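Local coordinates for protein Arf-GAP (Mus musculus, PDB 5C79) that acts as a phosphatidylinositol 4,5-bisphosphate-dependent GTPase-activating protein for Arf1, its PH domain binding the phosphoinositide headgroup, at residues A[43-48]-A[110-115]. Numbering follows the deposited sequence.
With PBU ((2R)-3-{[(R)-hydroxy{[(1R,2R,3S,4R,5R,6S)-2,3,6-trihydroxy-4,5-bis(phosphonooxy)cyclohexyl]oxy}phosphoryl]oxy}propane-1 ,2-diyl dibutanoate), chain C.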
loop_
_atom_site.group_PDB
_atom_site.type_symbol
_atom_site.label_atom_id
_atom_site.label_comp_id
_atom_site.label_asym_id
_atom_site.label_seq_id
_atom_site.Cartn_x
_atom_site.Cartn_y
_atom_site.Cartn_z
ATOM N N GLY A 43 -5.272 -7.516 3.462
ATOM C CA GLY A 43 -5.137 -8.272 2.240
ATOM C C GLY A 43 -3.701 -8.589 1.888
ATOM O O GLY A 43 -2.851 -8.772 2.759
ATOM N N PHE A 44 -3.466 -8.636 0.598
ATOM C CA PHE A 44 -2.147 -8.889 0.031
ATOM C C PHE A 44 -1.871 -7.894 -1.076
ATOM O O PHE A 44 -2.767 -7.415 -1.763
ATOM C CB PHE A 44 -2.104 -10.305 -0.521
ATOM C CG PHE A 44 -2.280 -11.362 0.527
ATOM C CD1 PHE A 44 -3.549 -11.836 0.869
ATOM C CD2 PHE A 44 -1.191 -11.870 1.173
ATOM C CE1 PHE A 44 -3.696 -12.811 1.853
ATOM C CE2 PHE A 44 -1.326 -12.843 2.151
ATOM C CZ PHE A 44 -2.586 -13.300 2.493
ATOM N N LEU A 45 -0.599 -7.562 -1.226
ATOM C CA LEU A 45 -0.097 -6.798 -2.360
ATOM C C LEU A 45 1.156 -7.507 -2.895
ATOM O O LEU A 45 1.876 -8.139 -2.128
ATOM C CB LEU A 45 0.274 -5.378 -1.950
ATOM C CG LEU A 45 -0.925 -4.431 -1.794
ATOM C CD1 LEU A 45 -0.448 -3.146 -1.139
ATOM C CD2 LEU A 45 -1.609 -4.141 -3.102
ATOM N N LEU A 46 1.371 -7.444 -4.202
ATOM C CA LEU A 46 2.666 -7.817 -4.788
ATOM C C LEU A 46 3.617 -6.635 -4.534
ATOM O O LEU A 46 3.260 -5.514 -4.818
ATOM C CB LEU A 46 2.529 -8.098 -6.285
ATOM C CG LEU A 46 1.630 -9.257 -6.664
ATOM C CD1 LEU A 46 1.438 -9.306 -8.165
ATOM C CD2 LEU A 46 2.259 -10.550 -6.161
ATOM N N LYS A 47 4.802 -6.919 -3.997
ATOM C CA LYS A 47 5.843 -5.905 -3.759
ATOM C C LYS A 47 7.046 -6.282 -4.590
ATOM O O LYS A 47 7.540 -7.390 -4.472
ATOM C CB LYS A 47 6.203 -5.826 -2.298
ATOM C CG LYS A 47 7.455 -4.938 -2.076
ATOM C CD LYS A 47 7.910 -4.749 -0.665
ATOM C CE LYS A 47 8.422 -5.994 0.007
ATOM N NZ LYS A 47 9.794 -6.471 -0.293
ATOM N N LYS A 48 7.502 -5.378 -5.452
ATOM C CA LYS A 48 8.637 -5.688 -6.341
ATOM C C LYS A 48 9.948 -5.726 -5.556
ATOM O O LYS A 48 10.250 -4.778 -4.805
ATOM C CB LYS A 48 8.771 -4.678 -7.472
ATOM C CG LYS A 48 9.614 -5.230 -8.615
ATOM C CD LYS A 48 9.760 -4.278 -9.777
ATOM C CE LYS A 48 8.512 -4.129 -10.629
ATOM N NZ LYS A 48 8.202 -5.385 -11.372
ATOM N N PHE A 110 4.211 -1.439 -5.781
ATOM C CA PHE A 110 3.182 -2.435 -5.489
ATOM C C PHE A 110 2.389 -2.774 -6.734
ATOM O O PHE A 110 2.318 -1.984 -7.674
ATOM C CB PHE A 110 2.191 -1.929 -4.438
ATOM C CG PHE A 110 2.754 -1.806 -3.043
ATOM C CD1 PHE A 110 3.246 -2.916 -2.358
ATOM C CD2 PHE A 110 2.777 -0.574 -2.392
ATOM C CE1 PHE A 110 3.712 -2.804 -1.069
ATOM C CE2 PHE A 110 3.250 -0.449 -1.103
ATOM C CZ PHE A 110 3.737 -1.563 -0.427
ATOM N N GLN A 111 1.796 -3.951 -6.724
ATOM C CA GLN A 111 0.789 -4.332 -7.729
ATOM C C GLN A 111 -0.354 -5.046 -7.052
ATOM O O GLN A 111 -0.148 -5.981 -6.257
ATOM C CB GLN A 111 1.415 -5.123 -8.870
ATOM C CG GLN A 111 0.466 -5.403 -10.012
ATOM C CD GLN A 111 1.120 -6.112 -11.168
ATOM O OE1 GLN A 111 0.906 -7.307 -11.392
ATOM N NE2 GLN A 111 1.895 -5.360 -11.943
ATOM N N ALA A 112 -1.576 -4.608 -7.358
ATOM C CA ALA A 112 -2.772 -5.292 -6.873
ATOM C C ALA A 112 -3.112 -6.483 -7.783
ATOM O O ALA A 112 -2.600 -6.618 -8.880
ATOM C CB ALA A 112 -3.950 -4.328 -6.838
ATOM N N GLU A 113 -4.052 -7.288 -7.320
ATOM C CA GLU A 113 -4.548 -8.456 -8.110
ATOM C C GLU A 113 -5.214 -8.140 -9.441
ATOM O O GLU A 113 -4.978 -8.824 -10.445
ATOM C CB GLU A 113 -5.526 -9.249 -7.258
ATOM C CG GLU A 113 -5.864 -10.655 -7.757
ATOM C CD GLU A 113 -6.910 -11.328 -6.879
ATOM O OE1 GLU A 113 -7.081 -10.909 -5.688
ATOM O OE2 GLU A 113 -7.560 -12.278 -7.382
ATOM N N ASP A 114 -6.089 -7.154 -9.423
ATOM C CA ASP A 114 -6.720 -6.642 -10.621
ATOM C C ASP A 114 -7.106 -5.168 -10.433
ATOM O O ASP A 114 -6.789 -4.602 -9.395
ATOM C CB ASP A 114 -7.934 -7.509 -10.975
ATOM C CG ASP A 114 -8.936 -7.606 -9.860
ATOM O OD1 ASP A 114 -8.997 -6.745 -8.956
ATOM O OD2 ASP A 114 -9.696 -8.581 -9.892
ATOM N N GLU A 115 -7.768 -4.615 -11.456
ATOM C CA GLU A 115 -8.357 -3.252 -11.540
ATOM C C GLU A 115 -9.135 -2.857 -10.289
ATOM O O GLU A 115 -8.896 -1.808 -9.677
ATOM C CB GLU A 115 -9.291 -3.112 -12.795
ATOM C CG GLU A 115 -9.909 -4.389 -13.425
ATOM C CD GLU A 115 -11.241 -4.811 -12.805
ATOM O OE1 GLU A 115 -11.211 -5.715 -11.935
ATOM O OE2 GLU A 115 -12.314 -4.233 -13.171
HETATM P P1 PBU C . 14.616 -13.061 -1.771
HETATM P P4 PBU C . 13.199 -5.399 -0.109
HETATM P P5 PBU C . 10.979 -8.770 2.666
HETATM C "C3'" PBU C . 16.680 -14.123 -2.948
HETATM C "C2'" PBU C . 18.066 -13.527 -2.870
HETATM O "O2'" PBU C . 18.421 -12.972 -4.150
HETATM C "C1'" PBU C . 19.019 -14.590 -2.302
HETATM O "O1'" PBU C . 19.895 -13.938 -1.394
HETATM C C1 PBU C . 13.968 -10.559 -0.987
HETATM O O1 PBU C . 14.823 -11.702 -0.894
HETATM C C2 PBU C . 14.590 -9.428 -1.841
HETATM O O2 PBU C . 15.855 -8.927 -1.401
HETATM C C3 PBU C . 13.698 -8.227 -1.814
HETATM O O3 PBU C . 14.320 -7.141 -2.551
HETATM C C4 PBU C . 13.400 -7.917 -0.342
HETATM O O4 PBU C . 12.578 -6.819 -0.372
HETATM C C5 PBU C . 12.658 -8.955 0.456
HETATM O O5 PBU C . 12.359 -8.587 1.832
HETATM C C6 PBU C . 13.577 -10.140 0.445
HETATM O O6 PBU C . 12.840 -11.127 1.110
HETATM C C7 PBU C . 18.662 -13.915 -5.248
HETATM O O7 PBU C . 17.734 -14.444 -5.838
HETATM C C8 PBU C . 20.085 -14.175 -5.689
HETATM C C9 PBU C . 20.453 -13.112 -6.708
HETATM C C10 PBU C . 20.151 -11.750 -6.122
HETATM C C11 PBU C . 20.005 -14.270 0.014
HETATM O O11 PBU C . 19.071 -14.762 0.625
HETATM C C12 PBU C . 21.317 -13.993 0.696
HETATM C C13 PBU C . 22.412 -14.701 -0.093
HETATM C C14 PBU C . 22.903 -13.860 -1.252
HETATM O O41 PBU C . 13.882 -4.801 -1.333
HETATM O O42 PBU C . 13.979 -5.645 1.171
HETATM O O43 PBU C . 11.929 -4.605 0.011
HETATM O O51 PBU C . 11.202 -7.676 3.698
HETATM O O52 PBU C . 9.947 -8.362 1.621
HETATM O O53 PBU C . 10.653 -10.100 3.201
HETATM O OP1 PBU C . 16.036 -13.758 -1.737
HETATM O OP2 PBU C . 14.164 -12.663 -3.165
HETATM O OP3 PBU C . 13.827 -14.088 -1.003
HETATM O O HOH W 1 -4.043 -7.161 -4.244
#
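Leu46 and Gln111 meet as an antiparallel hydrogen-bonded pair, and the two faces of the sheet at this point show how one strand pairing can be buried on one side and partly open to solvent on the other. The backbone clamp is reciprocal: Leu46 N to Gln111 O and Gln111 N to Leu46 O both measure 2.9 Å. Leu46 O also takes a CA-H contact from Phe110 CA at 3.2 Å and lies in plane at the edge of the Phe110 ring. On the buried face Leu45 crosses Phe110 at about a right angle, its CG turned beside its own backbone N (chi1 -78°), and CD1 rests over the ring in a CH-pi contact 4.0 Å from the centroid. Lys47 CB approaches the same ring obliquely, while Phe99 adds a second ring. An alanine in place of Phe110 would probably open a gap beneath Leu45 CD1 and take from Phe99 the ring it meets. Strands 41-48 and 106-111, the first and last of the PH-domain sheet, lie side by side, and the second leads into the C-terminal helix 115-135, whose Trp121 touches Leu45. The face that carries Leu46 and Gln111 is more open to solvent. Here the two side chains run alongside each other, meeting at Leu46 CD1 and Gln111 OE1, 3.8 Å apart, and both touch Trp56, while Gln111 NE2 bonds to Ser98. Past Gln111 the second chain segment leaves the sheet, and a water bridges Phe44 O and Glu113 N. At the opposite end Lys47, bent at chi3 and chi4, carries NZ to phosphate oxygens O43 (2.9 Å) and O52 (2.7 Å) of the bound PBU.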